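Local atomic coordinates of separin (Saccharomyces cerevisiae, PDB entry 5U1T), a protein that cleaves the MCD1/SCC1 subunit of cohesin at the onset of anaphase, as a caspase-like cysteine protease that securin holds inactive for most of the cell cycle. Residues S1119-D1124 with S1387-N1392. Residues are numbered along the deposited sequence; the frame is centred on the assembly and turned at random.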
ATOM      1  N   SER A1119     -37.619  17.351 -12.911  1.00 72.19           N
ATOM      2  CA  SER A1119     -38.799  17.363 -13.749  1.00 67.63           C
ATOM      3  C   SER A1119     -39.963  17.963 -12.986  1.00 75.02           C
ATOM      4  O   SER A1119     -40.921  18.457 -13.582  1.00 77.35           O
ATOM      5  CB  SER A1119     -39.133  15.957 -14.214  1.00 68.52           C
ATOM      6  OG  SER A1119     -39.519  15.175 -13.105  1.00 74.36           O
ATOM      7  N   ALA A1120     -39.881  17.912 -11.660  1.00 75.71           N
ATOM      8  CA  ALA A1120     -40.873  18.576 -10.829  1.00 67.78           C
ATOM      9  C   ALA A1120     -40.677  20.083 -10.915  1.00 71.15           C
ATOM     10  O   ALA A1120     -41.638  20.841 -10.842  1.00 73.01           O
ATOM     11  CB  ALA A1120     -40.790  18.108  -9.398  1.00 67.20           C
ATOM     12  N   ALA A1121     -39.430  20.512 -11.081  1.00 70.41           N
ATOM     13  CA  ALA A1121     -39.128  21.930 -11.195  1.00 70.44           C
ATOM     14  C   ALA A1121     -39.816  22.488 -12.431  1.00 77.03           C
ATOM     15  O   ALA A1121     -40.507  23.511 -12.390  1.00 76.15           O
ATOM     16  CB  ALA A1121     -37.642  22.155 -11.269  1.00 68.92           C
ATOM     17  N   GLN A1122     -39.626  21.784 -13.535  1.00 73.42           N
ATOM     18  CA  GLN A1122     -40.180  22.195 -14.801  1.00 70.11           C
ATOM     19  C   GLN A1122     -41.710  22.158 -14.798  1.00 76.97           C
ATOM     20  O   GLN A1122     -42.354  23.050 -15.356  1.00 78.94           O
ATOM     21  CB  GLN A1122     -39.609  21.309 -15.888  1.00 70.80           C
ATOM     22  CG  GLN A1122     -40.294  21.409 -17.203  1.00 81.55           C
ATOM     23  CD  GLN A1122     -39.387  20.942 -18.303  1.00 81.84           C
ATOM     24  OE1 GLN A1122     -38.162  21.035 -18.171  1.00 79.55           O
ATOM     25  NE2 GLN A1122     -39.970  20.428 -19.395  1.00 76.57           N
ATOM     26  N   LYS A1123     -42.289  21.140 -14.164  1.00 74.13           N
ATOM     27  CA  LYS A1123     -43.740  21.055 -14.049  1.00 69.92           C
ATOM     28  C   LYS A1123     -44.262  22.232 -13.233  1.00 72.44           C
ATOM     29  O   LYS A1123     -45.264  22.858 -13.587  1.00 76.08           O
ATOM     30  CB  LYS A1123     -44.168  19.728 -13.422  1.00 71.78           C
ATOM     31  CG  LYS A1123     -45.598  19.734 -12.895  1.00 71.27           C
ATOM     32  CD  LYS A1123     -46.333  18.441 -13.198  1.00 76.78           C
ATOM     33  CE  LYS A1123     -47.533  18.252 -12.280  1.00 85.90           C
ATOM     34  NZ  LYS A1123     -47.103  18.029 -10.853  1.00 93.61           N
ATOM     35  N   ASP A1124     -43.561  22.550 -12.152  1.00 76.83           N
ATOM     36  CA  ASP A1124     -43.935  23.675 -11.302  1.00 76.46           C
ATOM     37  C   ASP A1124     -43.822  25.009 -12.018  1.00 76.15           C
ATOM     38  O   ASP A1124     -44.726  25.831 -11.916  1.00 80.08           O
ATOM     39  CB  ASP A1124     -43.081  23.706 -10.041  1.00 75.29           C
ATOM     40  CG  ASP A1124     -43.495  22.662  -9.049  1.00 80.36           C
ATOM     41  OD1 ASP A1124     -44.647  22.182  -9.156  1.00 80.98           O
ATOM     42  OD2 ASP A1124     -42.675  22.325  -8.169  1.00 83.97           O
ATOM     43  N   SER A1387     -29.911  26.947 -13.571  1.00 59.36           N
ATOM     44  CA  SER A1387     -30.726  25.777 -13.925  1.00 56.82           C
ATOM     45  C   SER A1387     -32.224  25.929 -13.600  1.00 55.04           C
ATOM     46  O   SER A1387     -32.602  26.788 -12.813  1.00 57.49           O
ATOM     47  CB  SER A1387     -30.188  24.546 -13.198  1.00 57.89           C
ATOM     48  OG  SER A1387     -30.426  24.660 -11.807  1.00 58.50           O
ATOM     49  N   TYR A1388     -33.075  25.074 -14.164  1.00 54.35           N
ATOM     50  CA  TYR A1388     -34.509  25.101 -13.837  1.00 56.60           C
ATOM     51  C   TYR A1388     -34.777  24.831 -12.362  1.00 63.79           C
ATOM     52  O   TYR A1388     -35.736  25.370 -11.781  1.00 67.41           O
ATOM     53  CB  TYR A1388     -35.305  24.073 -14.652  1.00 58.64           C
ATOM     54  CG  TYR A1388     -35.381  24.330 -16.133  1.00 61.91           C
ATOM     55  CD1 TYR A1388     -35.227  25.608 -16.647  1.00 61.98           C
ATOM     56  CD2 TYR A1388     -35.602  23.284 -17.022  1.00 63.27           C
ATOM     57  CE1 TYR A1388     -35.288  25.845 -18.002  1.00 66.46           C
ATOM     58  CE2 TYR A1388     -35.662  23.509 -18.380  1.00 69.86           C
ATOM     59  CZ  TYR A1388     -35.506  24.794 -18.867  1.00 63.82           C
ATOM     60  OH  TYR A1388     -35.565  25.037 -20.223  1.00 70.29           O
ATOM     61  N   VAL A1389     -33.951  23.972 -11.768  1.00 64.94           N
ATOM     62  CA  VAL A1389     -34.151  23.577 -10.382  1.00 64.54           C
ATOM     63  C   VAL A1389     -33.831  24.744  -9.454  1.00 61.06           C
ATOM     64  O   VAL A1389     -34.499  24.933  -8.435  1.00 67.87           O
ATOM     65  CB  VAL A1389     -33.298  22.339  -9.996  1.00 65.26           C
ATOM     66  CG1 VAL A1389     -33.462  22.021  -8.508  1.00 61.76           C
ATOM     67  CG2 VAL A1389     -33.685  21.124 -10.847  1.00 64.21           C
ATOM     68  N   CYS A1390     -32.834  25.540  -9.818  1.00 52.11           N
ATOM     69  CA  CYS A1390     -32.485  26.703  -9.012  1.00 57.44           C
ATOM     70  C   CYS A1390     -33.545  27.819  -9.137  1.00 67.54           C
ATOM     71  O   CYS A1390     -33.973  28.420  -8.134  1.00 64.67           O
ATOM     72  CB  CYS A1390     -31.107  27.239  -9.409  1.00 54.21           C
ATOM     73  SG  CYS A1390     -30.670  28.754  -8.522  1.00 64.12           S
ATOM     74  N   LEU A1391     -33.957  28.091 -10.372  1.00 67.11           N
ATOM     75  CA  LEU A1391     -35.013  29.039 -10.610  1.00 65.76           C
ATOM     76  C   LEU A1391     -36.254  28.639  -9.808  1.00 66.44           C
ATOM     77  O   LEU A1391     -36.809  29.460  -9.067  1.00 65.59           O
ATOM     78  CB  LEU A1391     -35.331  29.135 -12.109  1.00 69.00           C
ATOM     79  CG  LEU A1391     -36.437  30.126 -12.489  1.00 65.73           C
ATOM     80  CD1 LEU A1391     -36.076  31.537 -12.032  1.00 58.67           C
ATOM     81  CD2 LEU A1391     -36.744  30.087 -13.991  1.00 64.51           C
ATOM     82  N   ASN A1392     -36.683  27.384  -9.920  1.00 60.45           N
ATOM     83  CA  ASN A1392     -37.965  27.022  -9.319  1.00 64.15           C
ATOM     84  C   ASN A1392     -37.930  26.977  -7.806  1.00 72.29           C
ATOM     85  O   ASN A1392     -38.954  27.167  -7.166  1.00 76.96           O
ATOM     86  CB  ASN A1392     -38.478  25.680  -9.842  1.00 73.03           C
ATOM     87  CG  ASN A1392     -39.811  25.290  -9.209  1.00 77.51           C
ATOM     88  OD1 ASN A1392     -40.843  25.903  -9.486  1.00 76.45           O
ATOM     89  ND2 ASN A1392     -39.786  24.285  -8.334  1.00 78.59           N
TER
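Tyr1388 O accepts the helical bond from Asn1392 N at 2.9 Å and is met from the other helix by the methyl of Ala1121, whose CB lies 3.8 Å from it. That methyl also fits against Val1389, with CB 4.1 Å from CG2, and against CB of Asn1392; the small side chain at this point is consistent with the 8.5 Å closest approach of the axes of segments 1119-1124 and 1388-1392. Asn1392 carries CG anti to its own N (chi1 179°), which lays the amide group beside Ala1121 O and against CB of Asp1124. Cutting this residue back to an alanine would probably open a gap between Ala1121 O and CB of Asp1124. Farther along the interface the extended Gln1122 runs alongside Tyr1388, bringing OE1 within 3.5 Å of CE2, the amide plane nearly perpendicular to the ring (82°). Arg1077 makes a cation-pi contact with the same ring. Ser1387 OG caps the helix start, accepting from Cys1390 N at 3.2 Å, while Asp1074 takes Tyr1388 N. Away from the predicted catalytic cysteine, helix 1111-1127, preceding strand 1132-1139, packs on helix 1388-1397, following strand 1382-1385; the segments cross at 53°, and both strands belong to one mixed sheet.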